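Putative TetR-family transcriptional regulator (Bordetella parapertussis 12822, PDB 3CCY) probably binds cis-regulatory DNA through a helix-turn-helix motif and regulates transcription, possibly as a repressor. Local coordinates at residues T18-A23 with L62-T67; D39-R42 with S47-R50; T68-L73 with K125-K130; I101-R106 with Y174-S179. One frame throughout, in Å; residues are numbered along the deposited sequence.

In the fold
Contacts 1 and 2 lie in the probable DNA-binding part, contacts 3 and 4 in the helical body. Contact 1 is the most buried: helix 15-29 meets helix 58-81 mainly through apolar groups, with no hydrogen bond between the two segments. Contact 2 is partly buried and packs helix 37-43 against the following segment 47-50 within the predicted helix-turn-helix, about 28 Å from the chain centre to the contact centre. Ile19 touches Ile40 and so joins contacts 1 and 2. Helix 58-81 serves both contact 1 and contact 3, where a salt bridge is added between partly exposed residues. Contact 4 ties helix 87-115 to a loop with a tyrosine hydrogen bond. His69 and Leu73 touch Ile101, linking contacts 3 and 4.

Contact 1: residues T18-A23 with L62-T67; sequences TIIERA and LRDMLT
The carboxylate of Asp64 is the flat group that meets the other helix: Asp64 OD2 lies 3.5 Å from the methyl CD1 of Ile20. This is a van der Waals contact, and the two side chains cross at about a right angle. Within 18-23, the guanidinium of Arg22 has the methyl CG2 of Thr18 over the centre of one face, 3.8 Å above the plane. The NE of this arginine donates to Ala43 O, which ties helix 15-29 to the end of helix 37-43.

The main packing is between Ile20 and Met65, modelled as selenomethionine. The two side chains slide past each other in opposite directions. Ile20 CG2, the branch anti to the backbone N, sits 3.8 Å from Met65 CB. Met65 has CG between its backbone N and carbonyl carbon (chi1 84°). The chain then runs extended through chi2 and bends at chi3 (53°). This bend places Met65 CE 3.8 Å from Ala23 CB and 3.6 Å from Ile20 O. The methyl thus rests on both a side chain and a backbone carbonyl, three residues apart in the same helix. No hydrogen bond joins the two segments, so the contact depends on the fit of these groups.

The two helix segments are nearly perpendicular, 88° apart, with axes 10.2 Å from each other. The crossing is buried, within the TetR-family DNA-binding region. Val61 and Phe55 also touch Ile20. Helix 87-115 also packs here, with Arg108 against Ile20 and Val111 against Met65.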
loop_
_atom_site.group_PDB
_atom_site.type_symbol
_atom_site.label_atom_id
_atom_site.label_comp_id
_atom_site.label_asym_id
_atom_site.label_seq_id
_atom_site.Cartn_x
_atom_site.Cartn_y
_atom_site.Cartn_z
ATOM N N THR A 18 -27.194 3.216 4.041
ATOM C CA THR A 18 -27.137 3.645 2.645
ATOM C C THR A 18 -26.154 4.809 2.509
ATOM O O THR A 18 -25.325 4.823 1.600
ATOM C CB THR A 18 -28.525 4.052 2.107
ATOM O OG1 THR A 18 -29.500 3.095 2.534
ATOM C CG2 THR A 18 -28.517 4.127 0.578
ATOM N N ILE A 19 -26.254 5.772 3.426
ATOM C CA ILE A 19 -25.321 6.897 3.497
ATOM C C ILE A 19 -23.896 6.364 3.633
ATOM O O ILE A 19 -23.033 6.685 2.819
ATOM C CB ILE A 19 -25.667 7.857 4.672
ATOM C CG1 ILE A 19 -27.096 8.392 4.521
ATOM C CG2 ILE A 19 -24.665 9.013 4.746
ATOM C CD1 ILE A 19 -27.775 8.689 5.830
ATOM N N ILE A 20 -23.681 5.527 4.646
ATOM C CA ILE A 20 -22.398 4.877 4.890
ATOM C C ILE A 20 -21.908 4.111 3.658
ATOM O O ILE A 20 -20.750 4.249 3.266
ATOM C CB ILE A 20 -22.464 3.930 6.131
ATOM C CG1 ILE A 20 -22.659 4.733 7.422
ATOM C CG2 ILE A 20 -21.208 3.063 6.233
ATOM C CD1 ILE A 20 -21.405 5.469 7.894
ATOM N N GLU A 21 -22.804 3.321 3.058
ATOM C CA GLU A 21 -22.510 2.510 1.871
ATOM C C GLU A 21 -22.096 3.390 0.691
ATOM O O GLU A 21 -21.097 3.118 0.020
ATOM C CB GLU A 21 -23.745 1.676 1.485
ATOM C CG GLU A 21 -23.486 0.493 0.524
ATOM C CD GLU A 21 -24.739 -0.382 0.287
ATOM O OE1 GLU A 21 -24.566 -1.576 -0.075
ATOM O OE2 GLU A 21 -25.886 0.112 0.463
ATOM N N ARG A 22 -22.868 4.451 0.459
ATOM C CA ARG A 22 -22.661 5.324 -0.694
ATOM C C ARG A 22 -21.427 6.228 -0.513
ATOM O O ARG A 22 -20.677 6.456 -1.469
ATOM C CB ARG A 22 -23.938 6.128 -1.002
ATOM C CG ARG A 22 -24.377 6.040 -2.460
ATOM C CD ARG A 22 -25.389 4.915 -2.708
ATOM N NE ARG A 22 -26.756 5.435 -2.850
ATOM C CZ ARG A 22 -27.843 4.695 -3.085
ATOM N NH1 ARG A 22 -27.753 3.373 -3.209
ATOM N NH2 ARG A 22 -29.025 5.281 -3.191
ATOM N N ALA A 23 -21.219 6.713 0.715
ATOM C CA ALA A 23 -20.023 7.483 1.084
ATOM C C ALA A 23 -18.737 6.670 0.951
ATOM O O ALA A 23 -17.732 7.167 0.426
ATOM C CB ALA A 23 -20.145 7.995 2.501
ATOM N N LEU A 62 -17.221 9.291 8.167
ATOM C CA LEU A 62 -15.958 8.576 8.075
ATOM C C LEU A 62 -15.609 7.814 9.357
ATOM O O LEU A 62 -15.228 6.645 9.297
ATOM C CB LEU A 62 -14.802 9.514 7.672
ATOM C CG LEU A 62 -13.386 8.922 7.551
ATOM C CD1 LEU A 62 -13.285 7.835 6.485
ATOM C CD2 LEU A 62 -12.339 9.971 7.283
ATOM N N ARG A 63 -15.729 8.474 10.504
ATOM C CA ARG A 63 -15.337 7.876 11.773
ATOM C C ARG A 63 -16.162 6.619 12.030
ATOM O O ARG A 63 -15.610 5.584 12.398
ATOM C CB ARG A 63 -15.454 8.884 12.931
ATOM C CG ARG A 63 -15.029 8.332 14.304
ATOM C CD ARG A 63 -15.329 9.303 15.447
ATOM N NE ARG A 63 -16.754 9.622 15.580
ATOM C CZ ARG A 63 -17.295 10.834 15.405
ATOM N NH1 ARG A 63 -18.603 11.001 15.563
ATOM N NH2 ARG A 63 -16.546 11.883 15.076
ATOM N N ASP A 64 -17.469 6.712 11.792
ATOM C CA ASP A 64 -18.375 5.574 11.961
ATOM C C ASP A 64 -18.045 4.376 11.056
ATOM O O ASP A 64 -17.916 3.246 11.549
ATOM C CB ASP A 64 -19.837 6.030 11.815
ATOM C CG ASP A 64 -20.835 4.889 11.951
ATOM O OD1 ASP A 64 -21.530 4.836 12.985
ATOM O OD2 ASP A 64 -20.939 4.052 11.020
HETATM N N MSE A 65 -17.858 4.593 9.756
HETATM C CA MSE A 65 -17.556 3.447 8.873
HETATM C C MSE A 65 -16.203 2.794 9.163
HETATM O O MSE A 65 -16.030 1.591 8.959
HETATM C CB MSE A 65 -17.644 3.819 7.387
HETATM C CG MSE A 65 -16.388 4.433 6.835
HETATM SE SE MSE A 65 -16.446 4.888 4.958
HETATM C CE MSE A 65 -18.045 5.950 4.887
ATOM N N LEU A 66 -15.242 3.592 9.608
ATOM C CA LEU A 66 -13.949 3.067 9.974
ATOM C C LEU A 66 -14.039 2.278 11.274
ATOM O O LEU A 66 -13.434 1.230 11.417
ATOM C CB LEU A 66 -12.939 4.205 10.091
ATOM C CG LEU A 66 -12.567 4.871 8.756
ATOM C CD1 LEU A 66 -11.293 5.690 8.894
ATOM C CD2 LEU A 66 -12.404 3.825 7.647
ATOM N N THR A 67 -14.822 2.792 12.208
ATOM C CA THR A 67 -14.955 2.162 13.519
ATOM C C THR A 67 -15.650 0.804 13.413
ATOM O O THR A 67 -15.173 -0.199 13.962
ATOM C CB THR A 67 -15.696 3.087 14.507
ATOM O OG1 THR A 67 -14.920 4.276 14.705
ATOM C CG2 THR A 67 -15.900 2.418 15.845
#

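Contact 2: residues D39-R42 with S47-R50; sequences DIAR and SKSR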
loop_
_atom_site.group_PDB
_atom_site.type_symbol
_atom_site.label_atom_id
_atom_site.label_comp_id
_atom_site.label_asym_id
_atom_site.label_seq_id
_atom_site.Cartn_x
_atom_site.Cartn_y
_atom_site.Cartn_z
ATOM N N ASP A 39 -22.255 15.942 -2.439
ATOM C CA ASP A 39 -22.049 14.739 -3.263
ATOM C C ASP A 39 -22.767 13.510 -2.684
ATOM O O ASP A 39 -23.429 12.767 -3.414
ATOM C CB ASP A 39 -20.551 14.430 -3.390
ATOM C CG ASP A 39 -19.801 15.446 -4.236
ATOM O OD1 ASP A 39 -20.417 16.067 -5.126
ATOM O OD2 ASP A 39 -18.578 15.611 -4.022
ATOM N N ILE A 40 -22.626 13.307 -1.369
ATOM C CA ILE A 40 -23.305 12.220 -0.652
ATOM C C ILE A 40 -24.833 12.402 -0.666
ATOM O O ILE A 40 -25.534 11.360 -0.948
ATOM C CB ILE A 40 -22.759 12.089 0.794
ATOM C CG1 ILE A 40 -21.228 11.793 0.780
ATOM C CG2 ILE A 40 -23.535 10.966 1.594
ATOM C CD1 ILE A 40 -20.539 12.308 2.103
ATOM N N ALA A 41 -25.288 13.642 -0.368
ATOM C CA ALA A 41 -26.709 13.908 -0.309
ATOM C C ALA A 41 -27.413 13.415 -1.567
ATOM O O ALA A 41 -28.431 12.691 -1.483
ATOM C CB ALA A 41 -26.951 15.416 -0.048
ATOM N N ARG A 42 -26.807 13.759 -2.735
ATOM C CA ARG A 42 -27.380 13.428 -4.036
ATOM C C ARG A 42 -27.013 12.029 -4.558
ATOM O O ARG A 42 -27.593 11.571 -5.544
ATOM C CB ARG A 42 -27.028 14.507 -5.061
ATOM C CG ARG A 42 -27.718 15.870 -4.816
ATOM C CD ARG A 42 -27.000 16.999 -5.555
ATOM N NE ARG A 42 -25.546 16.958 -5.345
ATOM C CZ ARG A 42 -24.668 16.380 -6.170
ATOM N NH1 ARG A 42 -25.076 15.794 -7.292
ATOM N NH2 ARG A 42 -23.371 16.395 -5.877
ATOM N N SER A 47 -31.833 15.169 -0.181
ATOM C CA SER A 47 -31.487 16.545 0.166
ATOM C C SER A 47 -30.364 16.568 1.201
ATOM O O SER A 47 -30.230 15.633 1.995
ATOM C CB SER A 47 -32.716 17.296 0.689
ATOM O OG SER A 47 -33.254 16.659 1.834
ATOM N N LYS A 48 -29.566 17.638 1.187
ATOM C CA LYS A 48 -28.437 17.799 2.117
ATOM C C LYS A 48 -28.874 17.824 3.592
ATOM O O LYS A 48 -28.088 17.475 4.478
ATOM C CB LYS A 48 -27.620 19.054 1.778
ATOM C CG LYS A 48 -26.128 18.976 2.207
ATOM C CD LYS A 48 -25.511 20.390 2.336
ATOM C CE LYS A 48 -24.717 20.773 1.057
ATOM N NZ LYS A 48 -25.622 21.169 -0.157
ATOM N N SER A 49 -30.126 18.221 3.840
ATOM C CA SER A 49 -30.698 18.276 5.196
ATOM C C SER A 49 -30.706 16.891 5.881
ATOM O O SER A 49 -30.229 16.800 7.045
ATOM C CB SER A 49 -32.127 18.848 5.152
ATOM O OG SER A 49 -32.235 19.915 4.214
ATOM N N ARG A 50 -31.302 15.917 5.117
ATOM C CA ARG A 50 -31.611 14.608 5.689
ATOM C C ARG A 50 -30.390 13.785 6.131
ATOM O O ARG A 50 -30.532 12.806 6.867
ATOM C CB ARG A 50 -32.496 13.810 4.727
ATOM C CG ARG A 50 -33.837 14.483 4.430
ATOM C CD ARG A 50 -34.872 13.510 3.872
ATOM N NE ARG A 50 -35.253 12.483 4.849
ATOM C CZ ARG A 50 -34.787 11.232 4.855
ATOM N NH1 ARG A 50 -35.191 10.374 5.788
ATOM N NH2 ARG A 50 -33.918 10.834 3.930
#
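Ala41 sets its methyl against the backbone of Lys48. Ala41 CB is 3.5 Å from Lys48 CA and 3.6 Å from Lys48 N. Ala41 CB also lies 3.8 Å from Ser47 C, so the methyl touches main chain on both sides of this peptide bond. The CA atoms of Ala41 and Lys48 are 4.9 Å apart, a close approach for two backbones. Side chain meets side chain through Ala41 CB and Lys48 CB, 4.1 Å apart.

Lys48 touches Ala41 with no side-chain atom beyond CB. Its CG is anti to the backbone N (chi1 -153°), and the chain bends at chi3 (-98°) and chi4 (76°), which leaves Lys48 NZ 6.7 Å from Arg42 NE. Arg42 curls back along its own helix to Asp39. Arg42 NH2 forms a salt bridge of 3.1 Å with Asp39 OD1, which lies at the edge of the guanidinium and in its plane. The other oxygen, Asp39 OD2, accepts from Ser36 N near the start of helix 37-43.

Both segments belong to the predicted helix-turn-helix motif, and Leu51 also packs on Ala41. The small methyl allows the close backbone approach. With no hydrogen bond across it, this joint relies on van der Waals fit.

Contact 3: residues T68-L73 with K125-K130; sequences THVDSL and KALIAK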
loop_
_atom_site.group_PDB
_atom_site.type_symbol
_atom_site.label_atom_id
_atom_site.label_comp_id
_atom_site.label_asym_id
_atom_site.label_seq_id
_atom_site.Cartn_x
_atom_site.Cartn_y
_atom_site.Cartn_z
ATOM N N THR A 68 -16.765 0.761 12.699
ATOM C CA THR A 68 -17.501 -0.478 12.603
ATOM C C THR A 68 -16.683 -1.491 11.806
ATOM O O THR A 68 -16.704 -2.674 12.107
ATOM C CB THR A 68 -18.932 -0.303 12.033
ATOM O OG1 THR A 68 -18.877 -0.118 10.614
ATOM C CG2 THR A 68 -19.651 0.877 12.704
ATOM N N HIS A 69 -15.924 -1.022 10.823
ATOM C CA HIS A 69 -15.134 -1.919 10.019
ATOM C C HIS A 69 -13.956 -2.574 10.769
ATOM O O HIS A 69 -13.720 -3.788 10.614
ATOM C CB HIS A 69 -14.597 -1.191 8.792
ATOM C CG HIS A 69 -13.828 -2.079 7.879
ATOM N ND1 HIS A 69 -14.442 -2.954 7.013
ATOM C CD2 HIS A 69 -12.495 -2.239 7.700
ATOM C CE1 HIS A 69 -13.520 -3.612 6.336
ATOM N NE2 HIS A 69 -12.334 -3.205 6.744
ATOM N N VAL A 70 -13.188 -1.784 11.514
ATOM C CA VAL A 70 -12.075 -2.347 12.294
ATOM C C VAL A 70 -12.623 -3.172 13.468
ATOM O O VAL A 70 -12.064 -4.219 13.783
ATOM C CB VAL A 70 -10.998 -1.294 12.737
ATOM C CG1 VAL A 70 -11.484 -0.392 13.833
ATOM C CG2 VAL A 70 -9.658 -1.996 13.156
ATOM N N ASP A 71 -13.745 -2.737 14.067
ATOM C CA ASP A 71 -14.369 -3.514 15.139
ATOM C C ASP A 71 -14.775 -4.897 14.623
ATOM O O ASP A 71 -14.536 -5.897 15.278
ATOM C CB ASP A 71 -15.576 -2.780 15.765
ATOM C CG ASP A 71 -15.158 -1.688 16.740
ATOM O OD1 ASP A 71 -13.962 -1.592 17.077
ATOM O OD2 ASP A 71 -16.028 -0.906 17.173
ATOM N N SER A 72 -15.341 -4.949 13.428
ATOM C CA SER A 72 -15.740 -6.228 12.816
ATOM C C SER A 72 -14.540 -7.144 12.550
ATOM O O SER A 72 -14.575 -8.350 12.852
ATOM C CB SER A 72 -16.487 -5.967 11.519
ATOM O OG SER A 72 -17.446 -6.973 11.285
ATOM N N LEU A 73 -13.480 -6.569 11.986
ATOM C CA LEU A 73 -12.290 -7.309 11.670
ATOM C C LEU A 73 -11.684 -7.914 12.960
ATOM O O LEU A 73 -11.287 -9.086 12.986
ATOM C CB LEU A 73 -11.306 -6.370 10.975
ATOM C CG LEU A 73 -10.195 -6.889 10.083
ATOM C CD1 LEU A 73 -10.540 -8.177 9.331
ATOM C CD2 LEU A 73 -9.783 -5.761 9.104
ATOM N N LYS A 125 -6.361 8.297 16.764
ATOM C CA LYS A 125 -5.524 7.475 17.627
ATOM C C LYS A 125 -6.266 6.341 18.319
ATOM O O LYS A 125 -5.662 5.317 18.640
ATOM C CB LYS A 125 -4.774 8.339 18.639
ATOM C CG LYS A 125 -3.612 9.114 18.018
ATOM C CD LYS A 125 -2.984 10.063 19.021
ATOM C CE LYS A 125 -1.732 10.732 18.448
ATOM N NZ LYS A 125 -1.283 11.820 19.359
ATOM N N ALA A 126 -7.562 6.527 18.566
ATOM C CA ALA A 126 -8.422 5.418 18.971
ATOM C C ALA A 126 -8.458 4.339 17.878
ATOM O O ALA A 126 -8.401 3.147 18.178
ATOM C CB ALA A 126 -9.822 5.910 19.281
ATOM N N LEU A 127 -8.545 4.767 16.617
ATOM C CA LEU A 127 -8.560 3.842 15.472
ATOM C C LEU A 127 -7.183 3.285 15.171
ATOM O O LEU A 127 -7.060 2.124 14.818
ATOM C CB LEU A 127 -9.167 4.495 14.224
ATOM C CG LEU A 127 -10.683 4.716 14.306
ATOM C CD1 LEU A 127 -11.115 5.829 13.381
ATOM C CD2 LEU A 127 -11.428 3.424 13.984
ATOM N N ILE A 128 -6.145 4.110 15.324
ATOM C CA ILE A 128 -4.772 3.622 15.200
ATOM C C ILE A 128 -4.517 2.539 16.265
ATOM O O ILE A 128 -3.799 1.570 16.009
ATOM C CB ILE A 128 -3.715 4.760 15.341
ATOM C CG1 ILE A 128 -3.709 5.626 14.073
ATOM C CG2 ILE A 128 -2.292 4.168 15.506
ATOM C CD1 ILE A 128 -2.994 6.984 14.230
ATOM N N ALA A 129 -5.088 2.722 17.454
ATOM C CA ALA A 129 -4.942 1.726 18.505
ATOM C C ALA A 129 -5.570 0.380 18.104
ATOM O O ALA A 129 -5.026 -0.676 18.412
ATOM C CB ALA A 129 -5.531 2.217 19.797
ATOM N N LYS A 130 -6.724 0.424 17.441
ATOM C CA LYS A 130 -7.391 -0.790 16.970
ATOM C C LYS A 130 -6.623 -1.485 15.857
ATOM O O LYS A 130 -6.595 -2.703 15.802
ATOM C CB LYS A 130 -8.827 -0.500 16.578
ATOM C CG LYS A 130 -9.710 -0.261 17.815
ATOM C CD LYS A 130 -11.101 0.210 17.431
ATOM C CE LYS A 130 -11.967 0.497 18.663
ATOM N NZ LYS A 130 -12.653 -0.738 19.109
#
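Lys130 and Asp71 form a salt bridge between two long helices of the TetR-like helical body. Lys130 NZ donates to Asp71 OD1 at 2.6 Å. It comes from the syn side of that oxygen, 19° out of the carboxylate plane. The lysine chain is extended up to a bend at chi4 (-87°), which brings the ammonium group to the acid. Asp71 OD2 is farther from Lys130 NZ, at 3.9 Å, so the grip is mainly on one oxygen. Asp71 and Lys130 are partly exposed, while Val70 and Leu127 are buried.

The apolar stem of Lys130 does a second job. It lies against Val70, so one residue supplies both charge and packing. Val70 points toward helix segment 125-130, and Val70 CG1 reaches Leu127 CD2 at 3.8 Å. Leu127 packs as well on Leu66 and Thr67, one turn earlier on helix 58-81, and on Leu116 and Leu119.

The two helix segments run in nearly the same direction, 22° apart, with axes 10.4 Å from each other. The two methyls of Val70 lie along one side of the lysine stem: Val70 CG1 is 3.7 Å from Lys130 CD, and Val70 CG2 is 3.8 Å from Lys130 CB.

Contact 4: residues I101-R106 with Y174-S179; sequences IYATSR and YKADGS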
loop_
_atom_site.group_PDB
_atom_site.type_symbol
_atom_site.label_atom_id
_atom_site.label_comp_id
_atom_site.label_asym_id
_atom_site.label_seq_id
_atom_site.Cartn_x
_atom_site.Cartn_y
_atom_site.Cartn_z
ATOM N N ILE A 101 -12.848 -10.362 3.647
ATOM C CA ILE A 101 -13.340 -9.028 3.957
ATOM C C ILE A 101 -13.099 -8.022 2.798
ATOM O O ILE A 101 -13.965 -7.189 2.492
ATOM C CB ILE A 101 -12.861 -8.605 5.360
ATOM C CG1 ILE A 101 -13.543 -9.534 6.389
ATOM C CG2 ILE A 101 -13.160 -7.130 5.639
ATOM C CD1 ILE A 101 -13.133 -9.320 7.835
ATOM N N TYR A 102 -11.980 -8.174 2.087
ATOM C CA TYR A 102 -11.776 -7.502 0.778
ATOM C C TYR A 102 -12.799 -7.877 -0.333
ATOM O O TYR A 102 -13.410 -7.009 -0.986
ATOM C CB TYR A 102 -10.357 -7.787 0.305
ATOM C CG TYR A 102 -10.013 -7.122 -1.004
ATOM C CD1 TYR A 102 -9.629 -5.765 -1.046
ATOM C CD2 TYR A 102 -10.053 -7.848 -2.200
ATOM C CE1 TYR A 102 -9.308 -5.144 -2.243
ATOM C CE2 TYR A 102 -9.723 -7.237 -3.401
ATOM C CZ TYR A 102 -9.358 -5.885 -3.418
ATOM O OH TYR A 102 -9.054 -5.296 -4.602
ATOM N N ALA A 103 -12.991 -9.173 -0.545
ATOM C CA ALA A 103 -13.994 -9.675 -1.464
ATOM C C ALA A 103 -15.411 -9.146 -1.156
ATOM O O ALA A 103 -16.213 -8.903 -2.071
ATOM C CB ALA A 103 -13.991 -11.220 -1.443
ATOM N N THR A 104 -15.729 -8.976 0.126
ATOM C CA THR A 104 -17.079 -8.553 0.484
ATOM C C THR A 104 -17.165 -7.042 0.695
ATOM O O THR A 104 -18.093 -6.424 0.218
ATOM C CB THR A 104 -17.651 -9.353 1.682
ATOM O OG1 THR A 104 -16.800 -9.201 2.803
ATOM C CG2 THR A 104 -17.697 -10.820 1.354
ATOM N N SER A 105 -16.158 -6.463 1.343
ATOM C CA SER A 105 -16.199 -5.083 1.836
ATOM C C SER A 105 -15.078 -4.212 1.277
ATOM O O SER A 105 -14.468 -3.443 2.023
ATOM C CB SER A 105 -16.102 -5.078 3.372
ATOM O OG SER A 105 -17.357 -5.344 3.957
ATOM N N ARG A 106 -14.824 -4.317 -0.023
ATOM C CA ARG A 106 -13.694 -3.628 -0.657
ATOM C C ARG A 106 -13.634 -2.118 -0.341
ATOM O O ARG A 106 -12.593 -1.601 0.111
ATOM C CB ARG A 106 -13.696 -3.841 -2.177
ATOM C CG ARG A 106 -12.388 -3.322 -2.802
ATOM C CD ARG A 106 -12.298 -3.445 -4.328
ATOM N NE ARG A 106 -10.998 -2.904 -4.746
ATOM C CZ ARG A 106 -10.780 -1.610 -4.968
ATOM N NH1 ARG A 106 -11.774 -0.733 -4.865
ATOM N NH2 ARG A 106 -9.573 -1.185 -5.307
ATOM N N TYR A 174 -5.545 -6.337 -7.239
ATOM C CA TYR A 174 -6.280 -7.620 -7.181
ATOM C C TYR A 174 -7.778 -7.466 -7.348
ATOM O O TYR A 174 -8.402 -6.621 -6.703
ATOM C CB TYR A 174 -5.973 -8.355 -5.878
ATOM C CG TYR A 174 -6.806 -9.590 -5.679
ATOM C CD1 TYR A 174 -6.618 -10.706 -6.482
ATOM C CD2 TYR A 174 -7.811 -9.625 -4.684
ATOM C CE1 TYR A 174 -7.392 -11.871 -6.320
ATOM C CE2 TYR A 174 -8.616 -10.753 -4.522
ATOM C CZ TYR A 174 -8.388 -11.877 -5.340
ATOM O OH TYR A 174 -9.166 -12.989 -5.185
ATOM N N LYS A 175 -8.358 -8.277 -8.233
ATOM C CA LYS A 175 -9.816 -8.292 -8.426
ATOM C C LYS A 175 -10.392 -9.620 -7.905
ATOM O O LYS A 175 -10.062 -10.695 -8.415
ATOM C CB LYS A 175 -10.165 -8.042 -9.891
ATOM C CG LYS A 175 -9.982 -6.574 -10.420
ATOM C CD LYS A 175 -8.802 -5.755 -9.828
ATOM C CE LYS A 175 -8.359 -4.574 -10.763
ATOM N NZ LYS A 175 -7.420 -3.555 -10.126
ATOM N N ALA A 176 -11.218 -9.531 -6.862
ATOM C CA ALA A 176 -11.726 -10.693 -6.174
ATOM C C ALA A 176 -12.681 -11.599 -7.000
ATOM O O ALA A 176 -12.972 -12.750 -6.574
ATOM C CB ALA A 176 -12.398 -10.280 -4.858
ATOM N N ASP A 177 -13.184 -11.086 -8.125
ATOM C CA ASP A 177 -14.073 -11.873 -9.005
ATOM C C ASP A 177 -13.332 -12.456 -10.210
ATOM O O ASP A 177 -13.953 -12.917 -11.179
ATOM C CB ASP A 177 -15.289 -11.033 -9.456
ATOM C CG ASP A 177 -14.913 -9.861 -10.341
ATOM O OD1 ASP A 177 -13.707 -9.596 -10.590
ATOM O OD2 ASP A 177 -15.845 -9.183 -10.820
ATOM N N GLY A 178 -12.005 -12.449 -10.134
ATOM C CA GLY A 178 -11.172 -12.901 -11.269
ATOM C C GLY A 178 -10.791 -14.365 -11.174
ATOM O O GLY A 178 -11.333 -15.123 -10.362
ATOM N N SER A 179 -9.831 -14.749 -11.995
ATOM C CA SER A 179 -9.334 -16.128 -12.083
ATOM C C SER A 179 -8.966 -16.737 -10.729
ATOM O O SER A 179 -9.441 -17.863 -10.371
ATOM C CB SER A 179 -8.098 -16.121 -12.972
ATOM O OG SER A 179 -8.536 -15.965 -14.288
#
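Tyr102 joins helix 87-115 to the loop before helix 182-195 in a mixed contact: one hydrogen bond, a pair of tyrosine rings and a small alanine patch. It lies in the region assigned to the TetR-like C-terminal domain. Tyr102 OH donates to Tyr174 O at 2.6 Å. The donor is tilted 17° from the carbonyl plane, and the oxygen lies in the plane of the Tyr102 ring, at its edge.

The two rings meet rim to rim, with centroids 5.8 Å apart and planes at 36°. Neither lies over the face of the other. The closest ring atoms are Tyr102 CE2 and Tyr174 CD2, 3.3 Å apart. One face of the Tyr174 ring carries the backbone N of Ala176, toward the rim. Tyr174 OH bonds to Val180 O, so the ring is anchored at its far end too.

Ala176 begins a second patch in the type I turn 175-178. Ala176 CB is 3.8 Å from Ala103 CA and 3.9 Å from Ala103 CB. Pro182 of helix 182-195 touches Ala103, Tyr174 and Ala176.

Arg106, extended through chi3 with CG anti to the backbone N (chi1 -170°), brings Arg106 NE to Tyr102 OH at 3.1 Å. The hydroxyl lies in the guanidinium plane. Arg106 NH2 also bonds Tyr171 O. The phenol oxygen of Tyr102 is therefore gripped twice: it donates to the loop carbonyl and accepts a hydrogen bond from Arg106 NE of its own helix. The nearby guanidinium would tend to polarise that O-H and strengthen its bond to Tyr174 O.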